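Local atomic coordinates of peptidyl-prolyl cis-trans isomerase cyclophilin-type (Toxoplasma gondii, PDB entry 3BO7), a protein that probably catalyses the cis-trans isomerisation of peptide bonds preceding proline and so speeds protein folding. Residues L35-A39 against V40-D44; G141-D144 against V145-W149. One frame throughout, in Å; residues are numbered along the deposited sequence.

Contact 1 of 2, residues L35-A39 against V40-D44; sequences LRLCA and VKYFD. With EDO (1,2-ethanediol), chain N.
Leu37 meets Tyr42 and Phe43 with nearly every atom of its side chain, which is the centre of this contact. At its root, Leu37 CB lies 3.5 Å from Phe43 CE2 and also approaches Tyr42 CB. CG comes near Tyr42 CD2, after which the two methyls part company. Leu37 CD1 touches both rings, 3.7 Å from Phe43 CZ and close to Tyr42 CD2, which itself lies over the centre of one face of Phe43. Leu37 CD2 makes a CH-pi contact over one face of Tyr42, 3.8 Å from the ring centroid and 19° off the ring normal. Tyr42 offers that face because its CG stands anti to the backbone N (chi1 179°), which lays the ring alongside Leu37 with both side chains pointing the same way. The phenol oxygen reaches Ser117 by a hydrogen bond, and Arg65 makes a cation-pi contact with the ring. Cys38 SG approaches Phe43 obliquely, 5.4 Å from the ring centroid, and strand 166-171 packs against both residues through Ile169.

On the solvent side, Val40 CG2 sits 3.4 Å from Leu37 O. Arg36 NH2 forms a salt bridge with Asp32, and Arg36 NH1 gives a nearly straight bond (168°) to O2 of an ethanediol, probably from the crystallisation liquor.

The backbone evidence identifies the helix end. Tyr42 N bonds to Leu37 O at 3.2 Å, Lys41 N bonds to Cys38 O at 3.2 Å, and Lys41 has a positive phi: together a Schellman motif, closing helix 28-39 of the cyclophilin fold.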
# COMPACT_ATOMS: atom_id res chain seq x y z
N LEU A 35 8.62 2.44 5.69
CA LEU A 35 8.98 3.61 6.48
C LEU A 35 10.30 4.19 6.01
O LEU A 35 10.47 5.42 5.98
CB LEU A 35 9.00 3.28 7.99
CG LEU A 35 7.62 2.98 8.61
CD1 LEU A 35 7.74 2.30 9.98
CD2 LEU A 35 6.74 4.23 8.72
N ARG A 36 11.24 3.33 5.63
CA ARG A 36 12.48 3.81 5.01
C ARG A 36 12.23 4.58 3.71
O ARG A 36 12.94 5.53 3.40
CB ARG A 36 13.48 2.68 4.80
CG ARG A 36 14.08 2.13 6.10
CD ARG A 36 15.18 1.13 5.84
NE ARG A 36 15.33 0.18 6.94
CZ ARG A 36 16.45 -0.49 7.19
NH1 ARG A 36 17.52 -0.29 6.44
NH2 ARG A 36 16.51 -1.35 8.21
N LEU A 37 11.19 4.17 2.97
CA LEU A 37 10.80 4.83 1.72
C LEU A 37 10.04 6.12 1.99
O LEU A 37 10.26 7.13 1.31
CB LEU A 37 9.94 3.90 0.84
CG LEU A 37 10.61 2.70 0.16
CD1 LEU A 37 9.56 1.83 -0.51
CD2 LEU A 37 11.65 3.13 -0.85
N CYS A 38 9.15 6.09 2.99
CA CYS A 38 8.52 7.31 3.51
C CYS A 38 9.56 8.37 3.91
O CYS A 38 9.36 9.57 3.67
CB CYS A 38 7.61 7.00 4.71
SG CYS A 38 6.09 6.14 4.28
N ALA A 39 10.67 7.93 4.50
CA ALA A 39 11.73 8.82 4.96
C ALA A 39 12.30 9.69 3.84
O ALA A 39 12.49 10.90 4.02
CB ALA A 39 12.85 8.03 5.66
N VAL A 40 12.54 9.09 2.68
CA VAL A 40 13.14 9.77 1.52
C VAL A 40 12.10 10.29 0.52
O VAL A 40 12.45 10.61 -0.63
CB VAL A 40 14.16 8.88 0.79
CG1 VAL A 40 15.32 8.54 1.70
CG2 VAL A 40 13.50 7.60 0.25
N LYS A 41 10.84 10.37 0.96
CA LYS A 41 9.72 10.94 0.17
C LYS A 41 9.38 10.19 -1.14
O LYS A 41 8.68 10.72 -2.01
CB LYS A 41 9.90 12.45 -0.07
CG LYS A 41 10.17 13.30 1.19
CD LYS A 41 9.12 13.12 2.27
CE LYS A 41 9.41 13.95 3.53
NZ LYS A 41 9.23 15.41 3.32
N TYR A 42 9.87 8.96 -1.25
CA TYR A 42 9.61 8.04 -2.36
C TYR A 42 8.17 8.01 -2.87
O TYR A 42 7.95 7.96 -4.09
CB TYR A 42 10.04 6.65 -1.90
CG TYR A 42 9.84 5.53 -2.88
CD1 TYR A 42 10.85 5.16 -3.78
CD2 TYR A 42 8.65 4.80 -2.88
CE1 TYR A 42 10.66 4.10 -4.66
CE2 TYR A 42 8.45 3.76 -3.77
CZ TYR A 42 9.46 3.41 -4.64
OH TYR A 42 9.25 2.36 -5.50
N PHE A 43 7.19 8.04 -1.97
CA PHE A 43 5.78 7.88 -2.35
C PHE A 43 5.10 9.18 -2.80
O PHE A 43 4.00 9.14 -3.36
CB PHE A 43 4.97 7.20 -1.24
CG PHE A 43 5.34 5.77 -1.01
CD1 PHE A 43 4.93 4.78 -1.91
CD2 PHE A 43 6.11 5.40 0.09
CE1 PHE A 43 5.27 3.43 -1.70
CE2 PHE A 43 6.45 4.06 0.31
CZ PHE A 43 6.03 3.08 -0.59
N ASP A 44 5.76 10.31 -2.55
CA ASP A 44 5.24 11.61 -2.98
C ASP A 44 5.08 11.60 -4.48
O ASP A 44 6.02 11.27 -5.21
CB ASP A 44 6.19 12.74 -2.55
CG ASP A 44 6.12 13.05 -1.06
OD1 ASP A 44 5.60 12.21 -0.27
OD2 ASP A 44 6.59 14.14 -0.67
C1 EDO N . 19.00 -3.67 6.97
O1 EDO N . 18.84 -4.63 5.92
C2 EDO N . 20.18 -2.77 6.63
O2 EDO N . 20.08 -1.51 7.31

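Contact 2 of 2, residues G141-D144 against V145-W149; sequences GGLD and VLRQW
Arg147 reaches back over the first turn of its helix to Asp144, where Arg147 NH1 forms a salt bridge with Asp144 OD2 at 3.3 Å. Asp144 OD2 lies at the guanidinium edge, near its plane, yet the carboxylate plane is turned 53° from it, so the groups do not pair flat. With CG anti to the carbonyl carbon (chi1 -73°) and the chain extended from CG to NE, Arg147 runs past the Leu143 carbonyl: Arg147 CG is 3.3 Å from Leu143 O. Its guanidinium then crosses the Leu143 side chain obliquely, with Arg147 NH1 3.5 Å from Leu143 CB.

Gly142, with a positive phi, is the N-cap of helix 143-149, which follows strand 135-141 in the cyclophilin fold. Gly142 O takes a bond from Leu146 N at 3.2 Å and a weak one from Val145 N. In the same turn Leu146 CB lies 3.3 Å from Leu143 O.

Val145 has CG1 anti to the backbone N (chi1 164°), which sets Val145 CG1 3.4 Å above one face of the Trp149 ring, offset toward its rim. Leu18 of strand 16-22 packs against both residues, and Trp149 NE1 is hydrogen-bonded to Gln15 O.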
# COMPACT_ATOMS: atom_id res chain seq x y z
N GLY A 141 -8.38 4.93 10.11
CA GLY A 141 -9.16 6.13 9.92
C GLY A 141 -9.13 6.58 8.47
O GLY A 141 -8.06 6.67 7.86
N GLY A 142 -10.31 6.87 7.93
CA GLY A 142 -10.46 7.27 6.53
C GLY A 142 -11.16 6.22 5.69
O GLY A 142 -11.00 6.20 4.47
N LEU A 143 -11.95 5.36 6.32
CA LEU A 143 -12.64 4.28 5.62
C LEU A 143 -13.63 4.82 4.60
O LEU A 143 -13.94 4.15 3.61
CB LEU A 143 -13.36 3.33 6.59
CG LEU A 143 -12.58 2.39 7.52
CD1 LEU A 143 -13.56 1.53 8.30
CD2 LEU A 143 -11.57 1.51 6.78
N ASP A 144 -14.13 6.03 4.86
CA ASP A 144 -15.09 6.68 3.96
C ASP A 144 -14.44 7.35 2.75
O ASP A 144 -15.09 7.51 1.71
CB ASP A 144 -16.02 7.64 4.73
CG ASP A 144 -17.05 6.88 5.57
OD1 ASP A 144 -18.19 6.70 5.10
OD2 ASP A 144 -16.70 6.43 6.68
N VAL A 145 -13.17 7.72 2.87
CA VAL A 145 -12.36 8.13 1.72
C VAL A 145 -12.18 6.92 0.79
O VAL A 145 -12.31 7.02 -0.44
CB VAL A 145 -10.98 8.70 2.16
CG1 VAL A 145 -9.99 8.76 0.99
CG2 VAL A 145 -11.16 10.08 2.78
N LEU A 146 -11.91 5.77 1.40
CA LEU A 146 -11.74 4.50 0.69
C LEU A 146 -13.02 4.15 -0.06
O LEU A 146 -12.96 3.76 -1.22
CB LEU A 146 -11.40 3.40 1.69
CG LEU A 146 -10.28 2.41 1.40
CD1 LEU A 146 -9.02 3.08 0.87
CD2 LEU A 146 -9.99 1.62 2.68
N ARG A 147 -14.16 4.31 0.61
CA ARG A 147 -15.47 4.05 0.00
C ARG A 147 -15.78 4.95 -1.21
O ARG A 147 -16.50 4.54 -2.12
CB ARG A 147 -16.58 4.13 1.05
CG ARG A 147 -16.60 2.95 2.00
CD ARG A 147 -17.73 3.04 3.01
NE ARG A 147 -17.61 1.97 4.00
CZ ARG A 147 -17.10 2.12 5.23
NH1 ARG A 147 -16.68 3.31 5.65
NH2 ARG A 147 -17.03 1.07 6.04
N GLN A 148 -15.23 6.16 -1.22
CA GLN A 148 -15.35 7.06 -2.37
C GLN A 148 -14.42 6.64 -3.50
O GLN A 148 -14.77 6.76 -4.68
CB GLN A 148 -15.09 8.52 -1.98
CG GLN A 148 -16.24 9.19 -1.22
CD GLN A 148 -17.61 8.94 -1.85
OE1 GLN A 148 -17.86 9.32 -3.00
NE2 GLN A 148 -18.50 8.30 -1.11
N TRP A 149 -13.22 6.17 -3.14
CA TRP A 149 -12.29 5.65 -4.13
C TRP A 149 -12.86 4.45 -4.86
O TRP A 149 -12.59 4.27 -6.05
CB TRP A 149 -10.96 5.25 -3.49
CG TRP A 149 -10.15 6.40 -3.00
CD1 TRP A 149 -10.44 7.74 -3.10
CD2 TRP A 149 -8.88 6.32 -2.35
NE1 TRP A 149 -9.43 8.48 -2.54
CE2 TRP A 149 -8.46 7.64 -2.08
CE3 TRP A 149 -8.05 5.25 -1.98
CZ2 TRP A 149 -7.25 7.92 -1.44
CZ3 TRP A 149 -6.85 5.53 -1.35
CH2 TRP A 149 -6.46 6.86 -1.09

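Overall arrangement
From the N terminus, the chain passes through strands 7-13 and 16-22 into helix 28-39, and contact 1 closes the turn by which that helix gives way to the loop before strand 48-52. Several strands later, contact 2 forms at the start of helix 143-149, directly after strand 135-141. The contacts follow in series, neither enclosing nor crossing the other, and do not touch: their centres are 22 Å apart and their nearest atoms about 11 Å. Each ties a helix to the antiparallel sheet, contact 1 through strand 166-171 and contact 2 through strand 16-22. These strands are separated in the sheet by strand 7-13.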